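Side-chain contacts in Exo-alpha-sialidase (Clostridium perfringens, PDB 2V72), which binds galactose through a family 32 carbohydrate-binding module of a large sialidase toxin, and probably directs the enzyme to galactose-bearing glycans: residues M40-T43 against K44-G47; A32-N36 against I37-W41; V57-G60 against K61-V65. All coordinates share one frame; numbering follows the deposited sequence.

Along the chain interaction 2 comes first, runs into interaction 1, and interaction 3 follows later. Interaction 2 builds most of the calcium site, and its closing residues Met40 and Trp41 also open interaction 1, where strand 41-42 runs out into the galactose pocket; the two centres lie about 14 Å apart. Interaction 3, at the corner between strands 53-59 and 62-71, sits about 26 Å from the centre of interaction 1, on the opposite side of the chain's centre. It touches interaction 2 where Ile33 packs on Val57. Sugar binding thus occupies one end of this beta-sandwich and a structural corner the other.

Interaction 1. Residues M40-T43 against K44-G47; sequences MWHT and KWNG. With GAL (beta-D-galactopyranose), chain C.
Trp45 lies across the imidazole of His42, its pyrrole edge turned to one face of that ring in an edge-to-face pair with centroids 4.8 Å apart and planes at 69°. Chi1 of -65° sets its CG anti to the carbonyl carbon, beside the backbone N, placing the indole under the sugar. CB touches the exocyclic arm of galactose, 3.5 Å from its C6, and CG lies beneath C6 and C5. CD1 reaches back to the protein, 3.7 Å from His42 ND1, with Thr43 O at the indole edge. Farther along, CD2 and CE2 lie under C5, C4 and C3, and CZ2 ends near C3. C4 of galactose stands 3.4 Å above the indole plane, off the ring centre, a CH-pi contact of the kind common in carbohydrate-binding modules. NE1, also under C4, donates to Asp27 OD2, which secures the pyrrole side of the indole, while Trp45 O accepts a bond from O6 of the sugar.

His42 NE2 comes to 2.7 Å from galactose O4. The ring's rotation is fixed at the other nitrogen, since ND1 donates to Thr43 O over 2.7 Å, close to the imidazole plane. With ND1 so engaged, NE2 is the nitrogen beside O4, which lies oblique to the ring; O4 is the axial hydroxyl that distinguishes galactose from glucose. Arg73 also hydrogen-bonds the ligand. His42 belongs to the short strand 41-42, paired antiparallel with strand 135-142, whereas Trp45 sits in the Lys44-Gly47 type I turn of the loop leading to strand 53-59.

Interaction 2. Residues A32-N36 against I37-W41; sequences AIDGN and INTMW. With CA (calcium ion), chain B.
The calcium site of this module is built largely by one loop, in which Asp34 and Thr39 approach each other from opposite directions beside the ion. Thr39 grips calcium twice, through its backbone O and through OG1 at 2.6 Å. Thr39 OG1 also donates to Asp34 OD2 at 2.5 Å, on the syn lone pair of that oxygen. The other carboxylate oxygen, OD1, binds calcium at 2.3 Å, so Asp34 holds the metal with one oxygen and the threonine ligand with the other. For Thr39, chi1 of 61° sets OG1 between the backbone N and the carbonyl carbon, where it can reach ion and carboxylate together.

Asn36 gives calcium its backbone O, also at 2.3 Å, and its side chain folds over the type I turn that follows. OD1 accepts from Asn38 N at 2.7 Å, in the carbonyl plane and with a C=O...N angle of 153°, which ties the side chain to the backbone of the turn. A weak Thr39 N to Asn36 O bond closes this turn.

Ser31, Ala137 and Glu138 complete the coordination. Where the two ends of the loop come together, Ala32 CB packs 3.8 Å from Trp41 CB, and both side chains rest on Leu55 of strand 53-59. Backbone bonds from Ala32 to Leu139 and from Trp41 to Ile136 fasten the two ends to strand 135-142.

Interaction 3. Residues V57-G60 against K61-V65; sequences VNLG and KARKV
This is a local contact round a chain corner, where strand 53-59 leaves one sheet of the beta-sandwich and strand 62-71 starts in the other. Leu59, Arg63 and Val65 all start their side chains toward the inside of the bend, and its centre is a carbonyl gripped by an arginine. Leu59 O accepts from Arg63 NH2 at 3.2 Å, with a C=O...N angle of 159°, and takes a second, weak bond from NE at 3.4 Å. The oxygen meets the guanidinium at its edge, near the plane, so that two donors on the same side of the group share one acceptor. A bend in the arginine chain at chi2, -81°, turns the group back toward the corner.

Arg63 CG packs against Leu59 CB at 3.9 Å and comes about as close to CD1, which puts a methylene against the leucine while the charged end reaches past it to the backbone. Leu59 CD1 also meets Val65 CG1 at 4.1 Å, the two side chains crossing at about a right angle. Over one face of the guanidinium lies Lys61 CG, 3.4 Å above its plane, nearer the border of the group than its middle.

Just before the bend, Asn58 OD1 accepts from Gly60 N at 3.0 Å, an Asx turn in which the donor stands above the carbonyl plane. Gly60 makes the corner itself with a phi of 99°, where a CB would be jammed against Leu59 O, so the corner suits a residue without a side chain.

Glu15 forms a salt bridge with Arg63 NH2, giving that nitrogen an anionic partner. Leu59 and Val65 both rest on Val141 of strand 135-142, while backbone bonds tie Arg63 and Val65 to strand 116-119.

Interaction 1. Residues M40-T43 against K44-G47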
ATOM      1  N   MET A  40       5.612   6.800  -7.911  1.00 46.46           N
ATOM      2  CA  MET A  40       5.419   5.594  -7.103  1.00 45.47           C
ATOM      3  C   MET A  40       6.299   5.528  -5.858  1.00 45.35           C
ATOM      4  O   MET A  40       7.348   6.184  -5.794  1.00 45.50           O
ATOM      5  CB  MET A  40       5.691   4.357  -7.954  1.00 45.44           C
ATOM      6  CG  MET A  40       7.135   4.197  -8.388  1.00 44.71           C
ATOM      7  SD  MET A  40       7.307   2.839  -9.546  1.00 45.07           S
ATOM      8  CE  MET A  40       7.002   3.709 -11.087  1.00 45.20           C
ATOM      9  N   TRP A  41       5.864   4.729  -4.883  1.00 44.38           N
ATOM     10  CA  TRP A  41       6.754   4.206  -3.862  1.00 44.01           C
ATOM     11  C   TRP A  41       7.411   2.969  -4.453  1.00 44.04           C
ATOM     12  O   TRP A  41       6.758   2.170  -5.120  1.00 43.90           O
ATOM     13  CB  TRP A  41       6.007   3.832  -2.566  1.00 43.74           C
ATOM     14  CG  TRP A  41       6.833   2.942  -1.672  1.00 43.10           C
ATOM     15  CD1 TRP A  41       7.992   3.283  -1.025  1.00 42.93           C
ATOM     16  CD2 TRP A  41       6.595   1.555  -1.357  1.00 43.15           C
ATOM     17  NE1 TRP A  41       8.484   2.205  -0.329  1.00 42.69           N
ATOM     18  CE2 TRP A  41       7.649   1.134  -0.508  1.00 42.61           C
ATOM     19  CE3 TRP A  41       5.592   0.637  -1.698  1.00 41.46           C
ATOM     20  CZ2 TRP A  41       7.729  -0.166   0.003  1.00 42.87           C
ATOM     21  CZ3 TRP A  41       5.671  -0.651  -1.193  1.00 42.75           C
ATOM     22  CH2 TRP A  41       6.736  -1.044  -0.346  1.00 42.84           C
ATOM     23  N   HIS A  42       8.708   2.815  -4.214  1.00 43.80           N
ATOM     24  CA  HIS A  42       9.447   1.688  -4.750  1.00 43.58           C
ATOM     25  C   HIS A  42      10.599   1.439  -3.786  1.00 43.93           C
ATOM     26  O   HIS A  42      11.217   2.392  -3.287  1.00 43.79           O
ATOM     27  CB  HIS A  42       9.956   2.050  -6.150  1.00 43.70           C
ATOM     28  CG  HIS A  42      10.448   0.890  -6.965  1.00 42.73           C
ATOM     29  ND1 HIS A  42      11.473   0.068  -6.555  1.00 41.57           N
ATOM     30  CD2 HIS A  42      10.099   0.464  -8.203  1.00 42.21           C
ATOM     31  CE1 HIS A  42      11.715  -0.834  -7.490  1.00 42.80           C
ATOM     32  NE2 HIS A  42      10.895  -0.615  -8.502  1.00 42.02           N
ATOM     33  N   THR A  43      10.868   0.165  -3.505  1.00 43.72           N
ATOM     34  CA  THR A  43      12.002  -0.201  -2.664  1.00 43.89           C
ATOM     35  C   THR A  43      13.291   0.165  -3.403  1.00 44.14           C
ATOM     36  O   THR A  43      13.244   0.497  -4.591  1.00 43.75           O
ATOM     37  CB  THR A  43      11.964  -1.688  -2.267  1.00 43.88           C
ATOM     38  OG1 THR A  43      11.972  -2.507  -3.442  1.00 43.85           O
ATOM     39  CG2 THR A  43      10.698  -1.994  -1.431  1.00 43.39           C
ATOM     40  N   LYS A  44      14.435   0.134  -2.721  1.00 44.42           N
ATOM     41  CA  LYS A  44      15.651   0.647  -3.358  1.00 44.77           C
ATOM     42  C   LYS A  44      16.147  -0.195  -4.518  1.00 44.60           C
ATOM     43  O   LYS A  44      16.291  -1.415  -4.420  1.00 44.93           O
ATOM     44  CB  LYS A  44      16.770   1.011  -2.365  1.00 44.78           C
ATOM     45  CG  LYS A  44      17.184  -0.039  -1.381  1.00 45.51           C
ATOM     46  CD  LYS A  44      18.261   0.531  -0.418  1.00 45.24           C
ATOM     47  CE  LYS A  44      17.794   1.803   0.292  1.00 45.79           C
ATOM     48  NZ  LYS A  44      18.822   2.349   1.236  1.00 45.38           N
ATOM     49  N   TRP A  45      16.376   0.497  -5.626  1.00 44.73           N
ATOM     50  CA  TRP A  45      16.662  -0.111  -6.921  1.00 44.90           C
ATOM     51  C   TRP A  45      17.844  -1.080  -6.923  1.00 45.61           C
ATOM     52  O   TRP A  45      17.866  -2.014  -7.723  1.00 45.00           O
ATOM     53  CB  TRP A  45      16.907   0.984  -7.947  1.00 44.52           C
ATOM     54  CG  TRP A  45      15.721   1.878  -8.251  1.00 44.31           C
ATOM     55  CD1 TRP A  45      14.491   1.894  -7.628  1.00 43.28           C
ATOM     56  CD2 TRP A  45      15.677   2.911  -9.242  1.00 42.88           C
ATOM     57  NE1 TRP A  45      13.696   2.874  -8.179  1.00 42.42           N
ATOM     58  CE2 TRP A  45      14.398   3.510  -9.170  1.00 43.17           C
ATOM     59  CE3 TRP A  45      16.595   3.386 -10.185  1.00 42.80           C
ATOM     60  CZ2 TRP A  45      14.012   4.560 -10.020  1.00 44.73           C
ATOM     61  CZ3 TRP A  45      16.211   4.429 -11.026  1.00 43.53           C
ATOM     62  CH2 TRP A  45      14.931   5.007 -10.937  1.00 43.68           C
ATOM     63  N   ASN A  46      18.817  -0.862  -6.026  1.00 46.72           N
ATOM     64  CA  ASN A  46      20.014  -1.717  -5.974  1.00 47.54           C
ATOM     65  C   ASN A  46      19.786  -3.093  -5.343  1.00 47.82           C
ATOM     66  O   ASN A  46      20.723  -3.885  -5.218  1.00 47.99           O
ATOM     67  CB  ASN A  46      21.226  -0.996  -5.348  1.00 47.81           C
ATOM     68  CG  ASN A  46      21.047  -0.660  -3.863  1.00 48.77           C
ATOM     69  OD1 ASN A  46      21.796   0.157  -3.322  1.00 50.17           O
ATOM     70  ND2 ASN A  46      20.077  -1.285  -3.201  1.00 49.13           N
ATOM     71  N   GLY A  47      18.538  -3.358  -4.954  1.00 48.15           N
ATOM     72  CA  GLY A  47      18.114  -4.665  -4.456  1.00 48.38           C
ATOM     73  C   GLY A  47      18.666  -5.066  -3.100  1.00 49.01           C
ATOM     74  O   GLY A  47      18.690  -6.255  -2.767  1.00 49.09           O
TER
HETATM   75  C1  GAL C1140      14.217   0.513 -13.556  1.00 48.53           C
HETATM   76  C2  GAL C1140      12.806   0.988 -13.218  1.00 48.85           C
HETATM   77  C3  GAL C1140      12.723   1.473 -11.767  1.00 48.25           C
HETATM   78  C4  GAL C1140      13.364   0.487 -10.788  1.00 48.00           C
HETATM   79  C5  GAL C1140      14.738   0.038 -11.267  1.00 48.42           C
HETATM   80  C6  GAL C1140      15.294  -1.050 -10.352  1.00 47.79           C
HETATM   81  O1  GAL C1140      14.187  -0.102 -14.818  1.00 49.22           O
HETATM   82  O2  GAL C1140      12.407   2.003 -14.117  1.00 48.29           O
HETATM   83  O3  GAL C1140      11.370   1.638 -11.410  1.00 47.96           O
HETATM   84  O4  GAL C1140      12.541  -0.650 -10.640  1.00 47.65           O
HETATM   85  O5  GAL C1140      14.660  -0.442 -12.605  1.00 49.00           O
HETATM   86  O6  GAL C1140      16.679  -1.201 -10.580  1.00 47.84           O

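Interaction 2. Residues A32-N36 against I37-W41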
ATOM      1  N   ALA A  32       3.341   7.347  -2.888  1.00 45.61           N
ATOM      2  CA  ALA A  32       2.241   6.388  -2.976  1.00 45.57           C
ATOM      3  C   ALA A  32       0.887   7.043  -2.699  1.00 45.78           C
ATOM      4  O   ALA A  32      -0.156   6.483  -3.042  1.00 45.83           O
ATOM      5  CB  ALA A  32       2.472   5.228  -2.025  1.00 45.64           C
ATOM      6  N   ILE A  33       0.911   8.238  -2.105  1.00 45.90           N
ATOM      7  CA  ILE A  33      -0.310   8.920  -1.661  1.00 46.05           C
ATOM      8  C   ILE A  33      -0.416  10.379  -2.128  1.00 46.30           C
ATOM      9  O   ILE A  33      -0.944  11.231  -1.411  1.00 46.23           O
ATOM     10  CB  ILE A  33      -0.485   8.830  -0.106  1.00 46.18           C
ATOM     11  CG1 ILE A  33       0.776   9.321   0.633  1.00 46.03           C
ATOM     12  CG2 ILE A  33      -0.833   7.393   0.310  1.00 46.38           C
ATOM     13  CD1 ILE A  33       0.547   9.705   2.091  1.00 46.04           C
ATOM     14  N   ASP A  34       0.064  10.659  -3.337  1.00 46.89           N
ATOM     15  CA  ASP A  34       0.097  12.038  -3.851  1.00 47.43           C
ATOM     16  C   ASP A  34      -0.903  12.298  -4.979  1.00 47.77           C
ATOM     17  O   ASP A  34      -0.885  13.361  -5.601  1.00 48.02           O
ATOM     18  CB  ASP A  34       1.522  12.432  -4.287  1.00 47.25           C
ATOM     19  CG  ASP A  34       2.055  11.583  -5.443  1.00 47.21           C
ATOM     20  OD1 ASP A  34       1.446  10.543  -5.793  1.00 45.28           O
ATOM     21  OD2 ASP A  34       3.112  11.956  -6.005  1.00 47.38           O
ATOM     22  N   GLY A  35      -1.758  11.317  -5.249  1.00 48.30           N
ATOM     23  CA  GLY A  35      -2.817  11.465  -6.248  1.00 48.55           C
ATOM     24  C   GLY A  35      -2.338  11.467  -7.685  1.00 48.63           C
ATOM     25  O   GLY A  35      -3.096  11.823  -8.588  1.00 48.61           O
ATOM     26  N   ASN A  36      -1.087  11.060  -7.886  1.00 48.76           N
ATOM     27  CA  ASN A  36      -0.447  11.047  -9.198  1.00 48.95           C
ATOM     28  C   ASN A  36       0.019   9.639  -9.551  1.00 48.99           C
ATOM     29  O   ASN A  36       0.863   9.073  -8.863  1.00 49.32           O
ATOM     30  CB  ASN A  36       0.745  12.021  -9.211  1.00 48.93           C
ATOM     31  CG  ASN A  36       1.309  12.258 -10.610  1.00 49.07           C
ATOM     32  OD1 ASN A  36       1.495  11.329 -11.393  1.00 48.98           O
ATOM     33  ND2 ASN A  36       1.593  13.512 -10.920  1.00 48.46           N
ATOM     34  N   ILE A  37      -0.518   9.078 -10.630  1.00 49.07           N
ATOM     35  CA  ILE A  37      -0.191   7.705 -11.029  1.00 49.04           C
ATOM     36  C   ILE A  37       1.184   7.570 -11.719  1.00 49.17           C
ATOM     37  O   ILE A  37       1.647   6.453 -12.001  1.00 49.11           O
ATOM     38  CB  ILE A  37      -1.332   7.065 -11.875  1.00 49.01           C
ATOM     39  CG1 ILE A  37      -1.548   7.833 -13.186  1.00 48.69           C
ATOM     40  CG2 ILE A  37      -2.630   6.987 -11.045  1.00 48.59           C
ATOM     41  CD1 ILE A  37      -2.837   7.453 -13.961  1.00 49.68           C
ATOM     42  N   ASN A  38       1.827   8.708 -11.983  1.00 49.20           N
ATOM     43  CA  ASN A  38       3.178   8.730 -12.557  1.00 49.36           C
ATOM     44  C   ASN A  38       4.302   8.660 -11.514  1.00 48.93           C
ATOM     45  O   ASN A  38       5.450   8.396 -11.862  1.00 49.02           O
ATOM     46  CB  ASN A  38       3.367   9.958 -13.458  1.00 49.53           C
ATOM     47  CG  ASN A  38       2.447   9.945 -14.671  1.00 50.54           C
ATOM     48  OD1 ASN A  38       2.141   8.891 -15.235  1.00 50.88           O
ATOM     49  ND2 ASN A  38       2.002  11.126 -15.077  1.00 51.88           N
ATOM     50  N   THR A  39       3.968   8.900 -10.246  1.00 48.47           N
ATOM     51  CA  THR A  39       4.932   8.780  -9.146  1.00 47.65           C
ATOM     52  C   THR A  39       4.589   7.555  -8.306  1.00 47.28           C
ATOM     53  O   THR A  39       3.411   7.325  -7.991  1.00 47.06           O
ATOM     54  CB  THR A  39       4.887   9.994  -8.210  1.00 47.54           C
ATOM     55  OG1 THR A  39       3.577  10.087  -7.642  1.00 48.23           O
ATOM     56  CG2 THR A  39       5.211  11.289  -8.952  1.00 47.03           C
ATOM     57  N   MET A  40       5.612   6.800  -7.911  1.00 46.46           N
ATOM     58  CA  MET A  40       5.419   5.594  -7.103  1.00 45.47           C
ATOM     59  C   MET A  40       6.299   5.528  -5.858  1.00 45.35           C
ATOM     60  O   MET A  40       7.348   6.184  -5.794  1.00 45.50           O
ATOM     61  CB  MET A  40       5.691   4.357  -7.954  1.00 45.44           C
ATOM     62  CG  MET A  40       7.135   4.197  -8.388  1.00 44.71           C
ATOM     63  SD  MET A  40       7.307   2.839  -9.546  1.00 45.07           S
ATOM     64  CE  MET A  40       7.002   3.709 -11.087  1.00 45.20           C
ATOM     65  N   TRP A  41       5.864   4.729  -4.883  1.00 44.38           N
ATOM     66  CA  TRP A  41       6.754   4.206  -3.862  1.00 44.01           C
ATOM     67  C   TRP A  41       7.411   2.969  -4.453  1.00 44.04           C
ATOM     68  O   TRP A  41       6.758   2.170  -5.120  1.00 43.90           O
ATOM     69  CB  TRP A  41       6.007   3.832  -2.566  1.00 43.74           C
ATOM     70  CG  TRP A  41       6.833   2.942  -1.672  1.00 43.10           C
ATOM     71  CD1 TRP A  41       7.992   3.283  -1.025  1.00 42.93           C
ATOM     72  CD2 TRP A  41       6.595   1.555  -1.357  1.00 43.15           C
ATOM     73  NE1 TRP A  41       8.484   2.205  -0.329  1.00 42.69           N
ATOM     74  CE2 TRP A  41       7.649   1.134  -0.508  1.00 42.61           C
ATOM     75  CE3 TRP A  41       5.592   0.637  -1.698  1.00 41.46           C
ATOM     76  CZ2 TRP A  41       7.729  -0.166   0.003  1.00 42.87           C
ATOM     77  CZ3 TRP A  41       5.671  -0.651  -1.193  1.00 42.75           C
ATOM     78  CH2 TRP A  41       6.736  -1.044  -0.346  1.00 42.84           C
TER
HETATM   79 CA    CA B1139       1.737   8.495  -6.824  1.00 42.43          CA

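Interaction 3. Residues V57-G60 against K61-V65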
ATOM      1  N   VAL A  57       0.732   3.425   5.969  1.00 47.77           N
ATOM      2  CA  VAL A  57       0.016   4.653   5.706  1.00 48.73           C
ATOM      3  C   VAL A  57      -0.863   4.977   6.911  1.00 49.47           C
ATOM      4  O   VAL A  57      -1.804   4.235   7.235  1.00 49.75           O
ATOM      5  CB  VAL A  57      -0.845   4.543   4.414  1.00 48.78           C
ATOM      6  CG1 VAL A  57      -1.582   5.846   4.150  1.00 49.09           C
ATOM      7  CG2 VAL A  57       0.024   4.172   3.220  1.00 48.52           C
ATOM      8  N   ASN A  58      -0.535   6.076   7.580  1.00 49.98           N
ATOM      9  CA  ASN A  58      -1.349   6.582   8.673  1.00 50.49           C
ATOM     10  C   ASN A  58      -2.508   7.367   8.103  1.00 50.86           C
ATOM     11  O   ASN A  58      -2.337   8.144   7.163  1.00 50.83           O
ATOM     12  CB  ASN A  58      -0.520   7.451   9.616  1.00 50.42           C
ATOM     13  CG  ASN A  58      -1.265   7.802  10.878  1.00 50.48           C
ATOM     14  OD1 ASN A  58      -2.039   8.761  10.912  1.00 49.06           O
ATOM     15  ND2 ASN A  58      -1.035   7.021  11.935  1.00 51.13           N
ATOM     16  N   LEU A  59      -3.688   7.161   8.681  1.00 51.66           N
ATOM     17  CA  LEU A  59      -4.931   7.641   8.082  1.00 52.10           C
ATOM     18  C   LEU A  59      -5.380   8.999   8.612  1.00 52.95           C
ATOM     19  O   LEU A  59      -6.311   9.604   8.063  1.00 53.25           O
ATOM     20  CB  LEU A  59      -6.037   6.588   8.220  1.00 51.81           C
ATOM     21  CG  LEU A  59      -5.737   5.183   7.677  1.00 50.93           C
ATOM     22  CD1 LEU A  59      -6.868   4.229   8.004  1.00 50.91           C
ATOM     23  CD2 LEU A  59      -5.453   5.179   6.169  1.00 50.30           C
ATOM     24  N   GLY A  60      -4.710   9.481   9.661  1.00 53.54           N
ATOM     25  CA  GLY A  60      -5.008  10.799  10.236  1.00 54.35           C
ATOM     26  C   GLY A  60      -5.892  10.740  11.465  1.00 54.81           C
ATOM     27  O   GLY A  60      -5.659  11.452  12.439  1.00 55.08           O
ATOM     28  N   LYS A  61      -6.918   9.894  11.412  1.00 55.31           N
ATOM     29  CA  LYS A  61      -7.806   9.663  12.552  1.00 55.78           C
ATOM     30  C   LYS A  61      -8.329   8.229  12.535  1.00 55.53           C
ATOM     31  O   LYS A  61      -7.930   7.437  11.683  1.00 55.62           O
ATOM     32  CB  LYS A  61      -8.950  10.688  12.587  1.00 55.62           C
ATOM     33  CG  LYS A  61      -9.924  10.640  11.421  1.00 56.32           C
ATOM     34  CD  LYS A  61     -10.954  11.779  11.548  1.00 57.01           C
ATOM     35  CE  LYS A  61     -12.174  11.584  10.637  1.00 58.33           C
ATOM     36  NZ  LYS A  61     -12.995  10.387  11.016  1.00 59.08           N
ATOM     37  N   ALA A  62      -9.193   7.889  13.491  1.00 55.42           N
ATOM     38  CA  ALA A  62      -9.850   6.585  13.499  1.00 55.38           C
ATOM     39  C   ALA A  62     -10.882   6.504  12.368  1.00 55.19           C
ATOM     40  O   ALA A  62     -11.798   7.321  12.283  1.00 55.12           O
ATOM     41  CB  ALA A  62     -10.497   6.320  14.846  1.00 55.42           C
ATOM     42  N   ARG A  63     -10.705   5.524  11.490  1.00 55.12           N
ATOM     43  CA  ARG A  63     -11.562   5.355  10.324  1.00 54.88           C
ATOM     44  C   ARG A  63     -12.226   3.980  10.337  1.00 54.67           C
ATOM     45  O   ARG A  63     -11.754   3.068  11.014  1.00 54.54           O
ATOM     46  CB  ARG A  63     -10.740   5.505   9.038  1.00 55.11           C
ATOM     47  CG  ARG A  63      -9.858   6.739   8.965  1.00 55.00           C
ATOM     48  CD  ARG A  63     -10.628   7.981   8.560  1.00 55.41           C
ATOM     49  NE  ARG A  63      -9.703   9.094   8.368  1.00 57.17           N
ATOM     50  CZ  ARG A  63     -10.024  10.295   7.886  1.00 57.52           C
ATOM     51  NH1 ARG A  63     -11.272  10.584   7.527  1.00 56.02           N
ATOM     52  NH2 ARG A  63      -9.073  11.216   7.767  1.00 57.20           N
ATOM     53  N   LYS A  64     -13.318   3.845   9.587  1.00 54.44           N
ATOM     54  CA  LYS A  64     -13.977   2.557   9.371  1.00 54.29           C
ATOM     55  C   LYS A  64     -13.835   2.173   7.903  1.00 53.74           C
ATOM     56  O   LYS A  64     -14.663   2.559   7.068  1.00 54.11           O
ATOM     57  CB  LYS A  64     -15.457   2.625   9.754  1.00 54.12           C
ATOM     58  CG  LYS A  64     -15.730   2.725  11.239  1.00 54.98           C
ATOM     59  CD  LYS A  64     -17.237   2.756  11.513  1.00 55.13           C
ATOM     60  CE  LYS A  64     -17.537   2.869  13.005  1.00 57.41           C
ATOM     61  NZ  LYS A  64     -16.893   1.777  13.808  1.00 57.58           N
ATOM     62  N   VAL A  65     -12.791   1.413   7.579  1.00 52.78           N
ATOM     63  CA  VAL A  65     -12.445   1.218   6.177  1.00 51.77           C
ATOM     64  C   VAL A  65     -13.135   0.001   5.565  1.00 51.21           C
ATOM     65  O   VAL A  65     -13.078  -1.110   6.098  1.00 50.90           O
ATOM     66  CB  VAL A  65     -10.886   1.276   5.904  1.00 51.93           C
ATOM     67  CG1 VAL A  65     -10.172   2.103   6.970  1.00 51.20           C
ATOM     68  CG2 VAL A  65     -10.253  -0.100   5.782  1.00 51.45           C
TER